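Local coordinates for protein RE68959p (Drosophila melanogaster, PDB 6XWU) that probably helps organise the centromere and kinetochore as CENP-C, its C-terminal cupin-like domain being linked to centromere maintenance, at residues R1344-A1349 with R1393-N1398. Sequence-based numbering, arbitrary orientation.
Sequences RSMKQA and RYSIQN
The carbonyl oxygen of Y1394 takes three contacts: the backbone N of K1347 donates to it at 3.0 Å, a water donates at 3.0 Å, and the CA-H of M1346 approaches in a CH...O contact. The water also donates to S1345 O and accepts a weak bond from R1344 NH1, bridging the strands where their register slips by one residue. On either side of this bulge hydrogen-bonded antiparallel pairs resume: R1344 N donates to I1396 O at 2.8 Å, with a weak return bond, and Y1394 N donates to K1347 O, also at 2.8 Å.

On the face carrying R1344, K1347, Y1394 and I1396, the R1344 chain, extended from CG to NE, carries NH1 to Y1394 OH (3.0 Å). The hydroxyl lies near the guanidinium plane, and that plane is turned 34° from the phenol ring. Y1322 OH holds NE of the same guanidinium, while K1347 CG lies above one of its faces, toward the rim. Y1394 CG sits between the backbone N and the carbonyl carbon (chi1 70°), tipping the ring toward strand 1344-1348 and bringing CE1 to 3.9 Å from K1347 CB. A leucine in place of Y1394 would probably leave R1344 NH1 without its hydroxyl partner and the guanidinium freer to swing about its bond to Y1322.

On the other face M1346 SD rests 3.8 Å from R1393 CB, and Q1348 runs alongside R1393, its NE2 above one guanidinium face, near the rim, while bonding to G1391 O. Inward, Y1394 and I1396 pack on strand 1354-1358 of the facing sheet. The contact thus pairs edge strand 1343-1348 of the four-stranded sheet with its neighbour through a beta bulge, within the two-sheet, antiparallel architecture of a cupin-like jelly roll.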
ATOM      1  N   ARG A1344       6.056 -15.289 -11.795  1.00 33.72           N
ATOM      2  CA  ARG A1344       4.727 -15.756 -11.412  1.00 34.37           C
ATOM      3  C   ARG A1344       3.942 -16.071 -12.677  1.00 37.54           C
ATOM      4  O   ARG A1344       3.804 -15.209 -13.553  1.00 35.35           O
ATOM      5  CB  ARG A1344       3.984 -14.708 -10.577  1.00 28.61           C
ATOM      6  CG  ARG A1344       2.609 -15.189 -10.045  1.00 29.74           C
ATOM      7  CD  ARG A1344       2.057 -14.160  -9.065  1.00 32.84           C
ATOM      8  NE  ARG A1344       0.826 -14.532  -8.354  1.00 33.87           N
ATOM      9  CZ  ARG A1344      -0.393 -14.091  -8.665  1.00 34.69           C
ATOM     10  NH1 ARG A1344      -0.587 -13.312  -9.719  1.00 34.77           N
ATOM     11  NH2 ARG A1344      -1.436 -14.446  -7.929  1.00 37.37           N
ATOM     12  N   SER A1345       3.421 -17.295 -12.764  1.00 37.25           N
ATOM     13  CA  SER A1345       2.750 -17.744 -13.972  1.00 36.80           C
ATOM     14  C   SER A1345       1.497 -16.917 -14.232  1.00 34.70           C
ATOM     15  O   SER A1345       1.020 -16.161 -13.383  1.00 33.43           O
ATOM     16  CB  SER A1345       2.395 -19.229 -13.873  1.00 40.93           C
ATOM     17  OG  SER A1345       3.568 -20.020 -13.788  1.00 61.46           O
ATOM     18  N   MET A1346       0.965 -17.066 -15.439  1.00 35.42           N
ATOM     19  CA  MET A1346      -0.176 -16.262 -15.844  1.00 34.12           C
ATOM     20  C   MET A1346      -1.385 -16.565 -14.969  1.00 34.01           C
ATOM     21  O   MET A1346      -1.697 -17.729 -14.692  1.00 34.93           O
ATOM     22  CB  MET A1346      -0.521 -16.531 -17.310  1.00 37.77           C
ATOM     23  CG  MET A1346      -1.601 -15.614 -17.845  1.00 43.66           C
ATOM     24  SD  MET A1346      -3.254 -16.327 -17.667  1.00 58.15           S
ATOM     25  CE  MET A1346      -3.384 -17.226 -19.216  1.00 60.59           C
ATOM     26  N   LYS A1347      -2.073 -15.508 -14.559  1.00 33.90           N
ATOM     27  CA  LYS A1347      -3.319 -15.595 -13.816  1.00 32.91           C
ATOM     28  C   LYS A1347      -4.327 -14.672 -14.484  1.00 33.30           C
ATOM     29  O   LYS A1347      -3.964 -13.832 -15.312  1.00 34.65           O
ATOM     30  CB  LYS A1347      -3.124 -15.202 -12.337  1.00 37.12           C
ATOM     31  CG  LYS A1347      -2.101 -16.062 -11.580  1.00 33.54           C
ATOM     32  CD  LYS A1347      -2.635 -17.454 -11.287  1.00 36.35           C
ATOM     33  CE  LYS A1347      -1.516 -18.394 -10.808  1.00 40.60           C
ATOM     34  NZ  LYS A1347      -1.929 -19.833 -10.734  1.00 44.79           N
ATOM     35  N   GLN A1348      -5.600 -14.824 -14.129  1.00 33.87           N
ATOM     36  CA  GLN A1348      -6.644 -13.961 -14.676  1.00 31.45           C
ATOM     37  C   GLN A1348      -7.464 -13.366 -13.542  1.00 35.62           C
ATOM     38  O   GLN A1348      -7.923 -14.094 -12.656  1.00 37.23           O
ATOM     39  CB  GLN A1348      -7.553 -14.725 -15.645  1.00 36.95           C
ATOM     40  CG  GLN A1348      -8.632 -13.859 -16.335  1.00 36.62           C
ATOM     41  CD  GLN A1348      -9.380 -14.609 -17.435  1.00 43.01           C
ATOM     42  OE1 GLN A1348      -9.368 -15.834 -17.485  1.00 41.94           O
ATOM     43  NE2 GLN A1348     -10.025 -13.867 -18.329  1.00 44.58           N
ATOM     44  N   ALA A1349      -7.666 -12.049 -13.585  1.00 29.87           N
ATOM     45  CA  ALA A1349      -8.562 -11.387 -12.641  1.00 30.28           C
ATOM     46  C   ALA A1349     -10.000 -11.759 -12.988  1.00 32.63           C
ATOM     47  O   ALA A1349     -10.759 -10.950 -13.533  1.00 34.52           O
ATOM     48  CB  ALA A1349      -8.350  -9.868 -12.650  1.00 29.51           C
ATOM     49  N   ARG A1393      -5.779 -11.058 -18.236  1.00 31.47           N
ATOM     50  CA  ARG A1393      -4.768 -12.067 -17.922  1.00 28.27           C
ATOM     51  C   ARG A1393      -3.426 -11.378 -17.732  1.00 32.92           C
ATOM     52  O   ARG A1393      -3.082 -10.456 -18.475  1.00 34.86           O
ATOM     53  CB  ARG A1393      -4.672 -13.119 -19.034  1.00 31.67           C
ATOM     54  CG  ARG A1393      -5.926 -13.962 -19.211  1.00 28.71           C
ATOM     55  CD  ARG A1393      -5.921 -14.627 -20.598  1.00 43.95           C
ATOM     56  NE  ARG A1393      -7.215 -14.557 -21.275  1.00 66.81           N
ATOM     57  CZ  ARG A1393      -7.740 -13.447 -21.789  1.00 79.27           C
ATOM     58  NH1 ARG A1393      -7.088 -12.295 -21.706  1.00 80.28           N
ATOM     59  NH2 ARG A1393      -8.925 -13.488 -22.390  1.00 80.58           N
ATOM     60  N   TYR A1394      -2.672 -11.797 -16.717  1.00 29.99           N
ATOM     61  CA  TYR A1394      -1.447 -11.066 -16.415  1.00 26.28           C
ATOM     62  C   TYR A1394      -0.381 -12.000 -15.862  1.00 32.42           C
ATOM     63  O   TYR A1394      -0.690 -12.957 -15.144  1.00 31.35           O
ATOM     64  CB  TYR A1394      -1.729  -9.925 -15.429  1.00 28.19           C
ATOM     65  CG  TYR A1394      -2.078 -10.391 -14.025  1.00 29.77           C
ATOM     66  CD1 TYR A1394      -3.341 -10.895 -13.733  1.00 31.22           C
ATOM     67  CD2 TYR A1394      -1.148 -10.307 -12.988  1.00 29.55           C
ATOM     68  CE1 TYR A1394      -3.666 -11.321 -12.460  1.00 27.66           C
ATOM     69  CE2 TYR A1394      -1.464 -10.735 -11.705  1.00 29.98           C
ATOM     70  CZ  TYR A1394      -2.728 -11.246 -11.452  1.00 31.48           C
ATOM     71  OH  TYR A1394      -3.059 -11.675 -10.188  1.00 37.52           O
ATOM     72  N   SER A1395       0.877 -11.699 -16.198  1.00 26.74           N
ATOM     73  CA  SER A1395       2.048 -12.413 -15.707  1.00 30.68           C
ATOM     74  C   SER A1395       2.998 -11.400 -15.078  1.00 30.26           C
ATOM     75  O   SER A1395       3.033 -10.238 -15.490  1.00 28.42           O
ATOM     76  CB  SER A1395       2.765 -13.166 -16.844  1.00 32.84           C
ATOM     77  OG  SER A1395       2.033 -14.311 -17.247  1.00 43.42           O
ATOM     78  N   ILE A1396       3.780 -11.841 -14.091  1.00 26.96           N
ATOM     79  CA  ILE A1396       4.698 -10.957 -13.373  1.00 22.87           C
ATOM     80  C   ILE A1396       6.064 -11.616 -13.298  1.00 32.09           C
ATOM     81  O   ILE A1396       6.172 -12.808 -12.985  1.00 33.05           O
ATOM     82  CB  ILE A1396       4.206 -10.649 -11.945  1.00 24.31           C
ATOM     83  CG1 ILE A1396       2.790 -10.066 -11.949  1.00 29.06           C
ATOM     84  CG2 ILE A1396       5.190  -9.717 -11.247  1.00 26.25           C
ATOM     85  CD1 ILE A1396       2.167 -10.052 -10.572  1.00 29.85           C
ATOM     86  N   GLN A1397       7.114 -10.837 -13.555  1.00 28.64           N
ATOM     87  CA  GLN A1397       8.468 -11.332 -13.369  1.00 27.20           C
ATOM     88  C   GLN A1397       9.286 -10.307 -12.599  1.00 27.78           C
ATOM     89  O   GLN A1397       9.243  -9.114 -12.911  1.00 28.64           O
ATOM     90  CB  GLN A1397       9.153 -11.646 -14.704  1.00 34.26           C
ATOM     91  CG  GLN A1397      10.597 -12.084 -14.516  1.00 44.74           C
ATOM     92  CD  GLN A1397      11.160 -12.821 -15.715  1.00 64.05           C
ATOM     93  OE1 GLN A1397      11.998 -13.709 -15.566  1.00 72.56           O
ATOM     94  NE2 GLN A1397      10.712 -12.450 -16.909  1.00 68.50           N
ATOM     95  N   ASN A1398      10.007 -10.777 -11.582  1.00 27.47           N
ATOM     96  CA  ASN A1398      10.980  -9.938 -10.899  1.00 26.32           C
ATOM     97  C   ASN A1398      12.046  -9.517 -11.907  1.00 30.61           C
ATOM     98  O   ASN A1398      12.661 -10.369 -12.555  1.00 31.86           O
ATOM     99  CB  ASN A1398      11.587 -10.720  -9.734  1.00 30.71           C
ATOM    100  CG  ASN A1398      12.469  -9.872  -8.855  1.00 28.15           C
ATOM    101  OD1 ASN A1398      12.708  -8.703  -9.141  1.00 28.95           O
ATOM    102  ND2 ASN A1398      12.955 -10.459  -7.770  1.00 31.60           N
TER
HETATM  103  O   HOH W   1       0.691 -13.520 -12.511  1.00 30.40           O